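Local coordinates for protein chloramphenicol acetyltransferase (Aliivibrio fischeri, PDB 6PXA) that probably transfers an acetyl group from acetyl-CoA to chloramphenicol, as a trimeric acyltransferase of the hexapeptide repeat family, at residues Ile73-Ser78 with Trp188-Leu193; Val124-Trp129 with Ile142-Ile147. All coordinates share one frame; numbering follows the deposited sequence.

Interaction 1 (Ile73-Ser78 with Trp188-Leu193)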
loop_
_atom_site.group_PDB
_atom_site.type_symbol
_atom_site.label_atom_id
_atom_site.label_comp_id
_atom_site.label_asym_id
_atom_site.label_seq_id
_atom_site.Cartn_x
_atom_site.Cartn_y
_atom_site.Cartn_z
ATOM N N ILE B 73 8.932 21.138 2.194
ATOM C CA ILE B 73 9.978 20.126 2.088
ATOM C C ILE B 73 11.327 20.835 2.059
ATOM O O ILE B 73 11.480 21.887 1.420
ATOM C CB ILE B 73 9.779 19.247 0.837
ATOM C CG1 ILE B 73 8.502 18.409 0.978
ATOM C CG2 ILE B 73 10.978 18.355 0.617
ATOM C CD1 ILE B 73 8.019 17.762 -0.324
ATOM N N GLY B 74 12.281 20.286 2.805
ATOM C CA GLY B 74 13.575 20.900 2.977
ATOM C C GLY B 74 14.482 20.652 1.796
ATOM O O GLY B 74 14.045 20.372 0.679
ATOM N N LYS B 75 15.775 20.823 2.053
ATOM C CA LYS B 75 16.821 20.619 1.070
ATOM C C LYS B 75 17.358 19.199 1.160
ATOM O O LYS B 75 17.331 18.572 2.224
ATOM C CB LYS B 75 17.965 21.601 1.299
ATOM C CG LYS B 75 17.546 23.064 1.276
ATOM C CD LYS B 75 18.666 23.938 1.806
ATOM C CE LYS B 75 18.301 25.389 1.803
ATOM N NZ LYS B 75 19.464 26.225 2.266
ATOM N N PHE B 76 17.855 18.701 0.030
ATOM C CA PHE B 76 18.614 17.458 0.004
ATOM C C PHE B 76 17.764 16.261 0.412
ATOM O O PHE B 76 18.261 15.318 1.043
ATOM C CB PHE B 76 19.844 17.574 0.894
ATOM C CG PHE B 76 20.878 18.528 0.361
ATOM C CD1 PHE B 76 21.526 18.265 -0.823
ATOM C CD2 PHE B 76 21.180 19.706 1.029
ATOM C CE1 PHE B 76 22.484 19.148 -1.328
ATOM C CE2 PHE B 76 22.146 20.586 0.529
ATOM C CZ PHE B 76 22.787 20.305 -0.650
ATOM N N CYS B 77 16.479 16.299 0.074
ATOM C CA CYS B 77 15.574 15.211 0.395
ATOM C C CYS B 77 15.463 14.266 -0.787
ATOM O O CYS B 77 15.515 14.679 -1.948
ATOM C CB CYS B 77 14.182 15.725 0.778
ATOM S SG CYS B 77 14.157 16.523 2.373
ATOM N N SER B 78 15.325 12.991 -0.473
ATOM C CA SER B 78 15.218 11.925 -1.468
ATOM C C SER B 78 13.841 11.319 -1.304
ATOM O O SER B 78 13.556 10.712 -0.268
ATOM C CB SER B 78 16.301 10.859 -1.281
ATOM O OG SER B 78 17.591 11.424 -1.473
ATOM N N TRP B 188 24.776 21.476 7.761
ATOM C CA TRP B 188 25.560 21.526 6.527
ATOM C C TRP B 188 24.696 21.795 5.307
ATOM O O TRP B 188 25.216 22.274 4.293
ATOM C CB TRP B 188 26.347 20.220 6.303
ATOM C CG TRP B 188 25.465 18.983 6.018
ATOM C CD1 TRP B 188 25.136 18.009 6.906
ATOM C CD2 TRP B 188 24.834 18.608 4.763
ATOM N NE1 TRP B 188 24.333 17.061 6.301
ATOM C CE2 TRP B 188 24.134 17.407 4.990
ATOM C CE3 TRP B 188 24.798 19.173 3.483
ATOM C CZ2 TRP B 188 23.402 16.766 3.985
ATOM C CZ3 TRP B 188 24.074 18.555 2.495
ATOM C CH2 TRP B 188 23.378 17.356 2.747
ATOM N N TRP B 189 23.394 21.484 5.374
ATOM C CA TRP B 189 22.507 21.784 4.255
ATOM C C TRP B 189 22.349 23.288 4.028
ATOM O O TRP B 189 21.933 23.698 2.942
ATOM C CB TRP B 189 21.136 21.111 4.462
ATOM C CG TRP B 189 20.634 21.236 5.864
ATOM C CD1 TRP B 189 19.983 22.300 6.404
ATOM C CD2 TRP B 189 20.773 20.272 6.913
ATOM N NE1 TRP B 189 19.700 22.058 7.728
ATOM C CE2 TRP B 189 20.169 20.817 8.064
ATOM C CE3 TRP B 189 21.331 18.990 6.985
ATOM C CZ2 TRP B 189 20.113 20.129 9.277
ATOM C CZ3 TRP B 189 21.269 18.305 8.184
ATOM C CH2 TRP B 189 20.682 18.879 9.321
ATOM N N ASP B 190 22.719 24.120 4.994
ATOM C CA ASP B 190 22.604 25.565 4.847
ATOM C C ASP B 190 23.919 26.230 4.446
ATOM O O ASP B 190 23.930 27.431 4.188
ATOM C CB ASP B 190 22.083 26.178 6.147
ATOM C CG ASP B 190 20.601 25.929 6.354
ATOM O OD1 ASP B 190 19.873 25.776 5.348
ATOM O OD2 ASP B 190 20.155 25.913 7.523
ATOM N N TRP B 191 25.017 25.474 4.376
ATOM C CA TRP B 191 26.312 26.029 3.998
ATOM C C TRP B 191 26.292 26.521 2.552
ATOM O O TRP B 191 25.545 25.992 1.720
ATOM C CB TRP B 191 27.411 24.974 4.134
ATOM C CG TRP B 191 27.662 24.481 5.511
ATOM C CD1 TRP B 191 27.039 24.880 6.650
ATOM C CD2 TRP B 191 28.611 23.481 5.899
ATOM N NE1 TRP B 191 27.537 24.189 7.727
ATOM C CE2 TRP B 191 28.508 23.328 7.293
ATOM C CE3 TRP B 191 29.528 22.688 5.196
ATOM C CZ2 TRP B 191 29.292 22.412 8.006
ATOM C CZ3 TRP B 191 30.303 21.787 5.903
ATOM C CH2 TRP B 191 30.187 21.663 7.294
ATOM N N PRO B 192 27.150 27.487 2.209
ATOM C CA PRO B 192 27.317 27.839 0.797
ATOM C C PRO B 192 27.750 26.619 0.006
ATOM O O PRO B 192 28.381 25.699 0.537
ATOM C CB PRO B 192 28.410 28.918 0.818
ATOM C CG PRO B 192 28.418 29.436 2.235
ATOM C CD PRO B 192 28.100 28.221 3.065
ATOM N N LEU B 193 27.377 26.603 -1.275
ATOM C CA LEU B 193 27.533 25.380 -2.056
ATOM C C LEU B 193 28.992 24.950 -2.144
ATOM O O LEU B 193 29.290 23.753 -2.123
ATOM C CB LEU B 193 26.944 25.571 -3.450
ATOM C CG LEU B 193 27.337 24.570 -4.536
ATOM C CD1 LEU B 193 26.837 23.141 -4.223
ATOM C CD2 LEU B 193 26.811 25.045 -5.882
#
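Lys75 NZ forms a salt bridge with Asp190 OD1, at 3.1 Å. The amine reaches the anti lone pair of that oxygen, the one turned away from OD2. The lysine chain is extended beyond CG, with chi2, chi3 and chi4 all near 180°, and this carries the amine to the 3-10 segment. On the way Lys75 CD passes 3.5 Å from the carbonyl oxygen of Trp189. The two side chains of the salt bridge, Lys75 and Asp190, meet at about a right angle. Asp190 is exposed, so the salt bridge lies at the outer margin of the contact.

Phe76 makes the apolar half. The segment 73-78 is a turn of the left-handed beta-helix, between strands 71-73 and 78-80. Phe76 faces the 188-193 segment. Trp188 CZ3 lies over one face of the Phe76 ring, toward its rim, and is 3.4 Å from Phe76 CE2. The two rings meet obliquely: the centroid of the Phe76 ring is 4.7 Å from that of the six-membered ring of Trp188, and the planes are inclined at 46°, neither parallel nor perpendicular. Trp189 CB packs at the edge of the phenyl ring, 3.7 Å from Phe76 CD2. Ile196 of helix 193-198 touches both Phe76 and Trp188. Phe101 of the second subunit meets Phe76 edge-to-face.

Interaction 2 (Val124-Trp129 with Ile142-Ile147)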
loop_
_atom_site.group_PDB
_atom_site.type_symbol
_atom_site.label_atom_id
_atom_site.label_comp_id
_atom_site.label_asym_id
_atom_site.label_seq_id
_atom_site.Cartn_x
_atom_site.Cartn_y
_atom_site.Cartn_z
ATOM N N VAL B 124 8.583 18.454 6.004
ATOM C CA VAL B 124 9.706 17.528 5.899
ATOM C C VAL B 124 10.996 18.341 5.990
ATOM O O VAL B 124 11.206 19.285 5.213
ATOM C CB VAL B 124 9.642 16.698 4.610
ATOM C CG1 VAL B 124 10.810 15.706 4.571
ATOM C CG2 VAL B 124 8.313 15.943 4.537
ATOM N N GLY B 125 11.841 18.003 6.966
ATOM C CA GLY B 125 13.076 18.727 7.187
ATOM C C GLY B 125 14.101 18.417 6.112
ATOM O O GLY B 125 13.752 17.920 5.040
ATOM N N ASN B 126 15.371 18.676 6.399
ATOM C CA ASN B 126 16.446 18.559 5.425
ATOM C C ASN B 126 17.103 17.193 5.533
ATOM O O ASN B 126 17.141 16.588 6.608
ATOM C CB ASN B 126 17.495 19.648 5.651
ATOM C CG ASN B 126 16.882 21.023 5.673
ATOM O OD1 ASN B 126 16.605 21.591 4.625
ATOM N ND2 ASN B 126 16.638 21.555 6.867
ATOM N N ASP B 127 17.624 16.718 4.402
ATOM C CA ASP B 127 18.351 15.461 4.342
ATOM C C ASP B 127 17.461 14.294 4.786
ATOM O O ASP B 127 17.867 13.439 5.575
ATOM C CB ASP B 127 19.628 15.532 5.182
ATOM C CG ASP B 127 20.479 14.260 5.043
ATOM O OD1 ASP B 127 20.617 13.770 3.903
ATOM O OD2 ASP B 127 20.973 13.738 6.061
ATOM N N VAL B 128 16.230 14.270 4.285
ATOM C CA VAL B 128 15.261 13.232 4.645
ATOM C C VAL B 128 15.049 12.319 3.458
ATOM O O VAL B 128 14.847 12.784 2.328
ATOM C CB VAL B 128 13.929 13.849 5.130
ATOM C CG1 VAL B 128 12.852 12.766 5.299
ATOM C CG2 VAL B 128 14.136 14.586 6.430
ATOM N N TRP B 129 15.179 11.015 3.704
ATOM C CA TRP B 129 14.987 9.968 2.709
ATOM C C TRP B 129 13.640 9.313 2.981
ATOM O O TRP B 129 13.417 8.792 4.079
ATOM C CB TRP B 129 16.123 8.951 2.808
ATOM C CG TRP B 129 16.039 7.765 1.897
ATOM C CD1 TRP B 129 15.398 7.674 0.693
ATOM C CD2 TRP B 129 16.651 6.495 2.124
ATOM N NE1 TRP B 129 15.560 6.405 0.161
ATOM C CE2 TRP B 129 16.336 5.671 1.019
ATOM C CE3 TRP B 129 17.428 5.969 3.161
ATOM C CZ2 TRP B 129 16.763 4.352 0.928
ATOM C CZ3 TRP B 129 17.850 4.650 3.063
ATOM C CH2 TRP B 129 17.511 3.865 1.959
ATOM N N ILE B 142 8.504 15.840 9.986
ATOM C CA ILE B 142 9.585 14.848 9.912
ATOM C C ILE B 142 10.898 15.601 10.013
ATOM O O ILE B 142 11.268 16.328 9.089
ATOM C CB ILE B 142 9.526 14.009 8.626
ATOM C CG1 ILE B 142 8.219 13.223 8.558
ATOM C CG2 ILE B 142 10.719 13.031 8.546
ATOM C CD1 ILE B 142 7.952 12.620 7.194
ATOM N N GLY B 143 11.616 15.402 11.118
ATOM C CA GLY B 143 12.814 16.171 11.386
ATOM C C GLY B 143 13.950 15.862 10.424
ATOM O O GLY B 143 13.960 14.868 9.710
ATOM N N ASP B 144 14.937 16.756 10.428
ATOM C CA ASP B 144 16.127 16.608 9.596
ATOM C C ASP B 144 16.794 15.244 9.765
ATOM O O ASP B 144 16.940 14.730 10.878
ATOM C CB ASP B 144 17.168 17.677 9.961
ATOM C CG ASP B 144 16.655 19.080 9.807
ATOM O OD1 ASP B 144 16.083 19.404 8.748
ATOM O OD2 ASP B 144 16.855 19.870 10.747
ATOM N N GLY B 145 17.274 14.695 8.658
ATOM C CA GLY B 145 18.036 13.461 8.693
ATOM C C GLY B 145 17.237 12.189 8.903
ATOM O O GLY B 145 17.843 11.111 8.984
ATOM N N ALA B 146 15.913 12.266 9.015
ATOM C CA ALA B 146 15.139 11.047 9.225
ATOM C C ALA B 146 15.126 10.147 7.985
ATOM O O ALA B 146 15.375 10.575 6.853
ATOM C CB ALA B 146 13.695 11.372 9.611
ATOM N N ILE B 147 14.815 8.872 8.214
ATOM C CA ILE B 147 14.582 7.913 7.140
ATOM C C ILE B 147 13.211 7.316 7.373
ATOM O O ILE B 147 12.927 6.835 8.475
ATOM C CB ILE B 147 15.652 6.802 7.091
ATOM C CG1 ILE B 147 17.018 7.399 6.750
ATOM C CG2 ILE B 147 15.303 5.762 6.061
ATOM C CD1 ILE B 147 18.147 6.456 7.007
HETATM O O HOH W 1 18.051 10.538 5.595
#
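Val124 pairs with Ile142 as a parallel beta bridge, and their side chains lie on the same face of the sheet. Val124 CG2 is 4.3 Å from Ile142 CD1. Gly125 N then donates to Ile142 O at 2.8 Å. Asn126 comes next, and two of its N-H groups grip Asp144 OD1. Asn126 N donates to Asp144 OD1 at 2.6 Å, on the anti lone pair of that oxygen, in a nearly straight bond (175°). Asn126 ND2 is 2.9 Å from Asp144 OD1 but comes from above the carboxylate plane, with a more bent N-H...O angle of 135°. In both residues CG is anti to the carbonyl carbon, which lays the side chains side by side, amide and carboxylate planes 24° apart. Asn126 OD1 accepts from Lys75 N, so both ends of the amide are held. Asn126 O accepts from Gly145 N at 2.8 Å, inside the type II turn from Gly143 to Ala146. Asp127 O and Ala146 O share a bridging water. Val128 CG1 meets Ile142 CG2, and Val128 CG2 lies against Gly143 O. Trp129 N donates to Ala146 O, and Trp129 forms a second parallel bridge with Ile147. Such stacked turns are the hallmark of the left-handed beta-helix of hexapeptide transferases. Strands 122-124 and 141-142 enter this corner and strands 129-130 and 147-148 leave it, with Trp189 of the loop before helix 193-198 packed on Asn126 and Asp144.

From the N terminus, the chain first reaches 73-78, a corner of the beta-helix. It next forms the corner 124-129 and, after a short excursion through strands 129-130 and 135-136, returns at 142-147. Interaction 2 closes this short loop between neighbouring coils. Interaction 1 closes a much longer one when 188-193 comes back to 73-78 after helix 177-186, so interaction 2 is nested inside it. The two contacts touch directly. Lys75 N probably bonds to Asn126 OD1, and Ser78 N to Val128 O, holding corner 73-78 on corner 124-129, which interaction 2 holds on 142-147. Interaction 1 ties the coil to the C-terminal helical region. Both also border the second subunit.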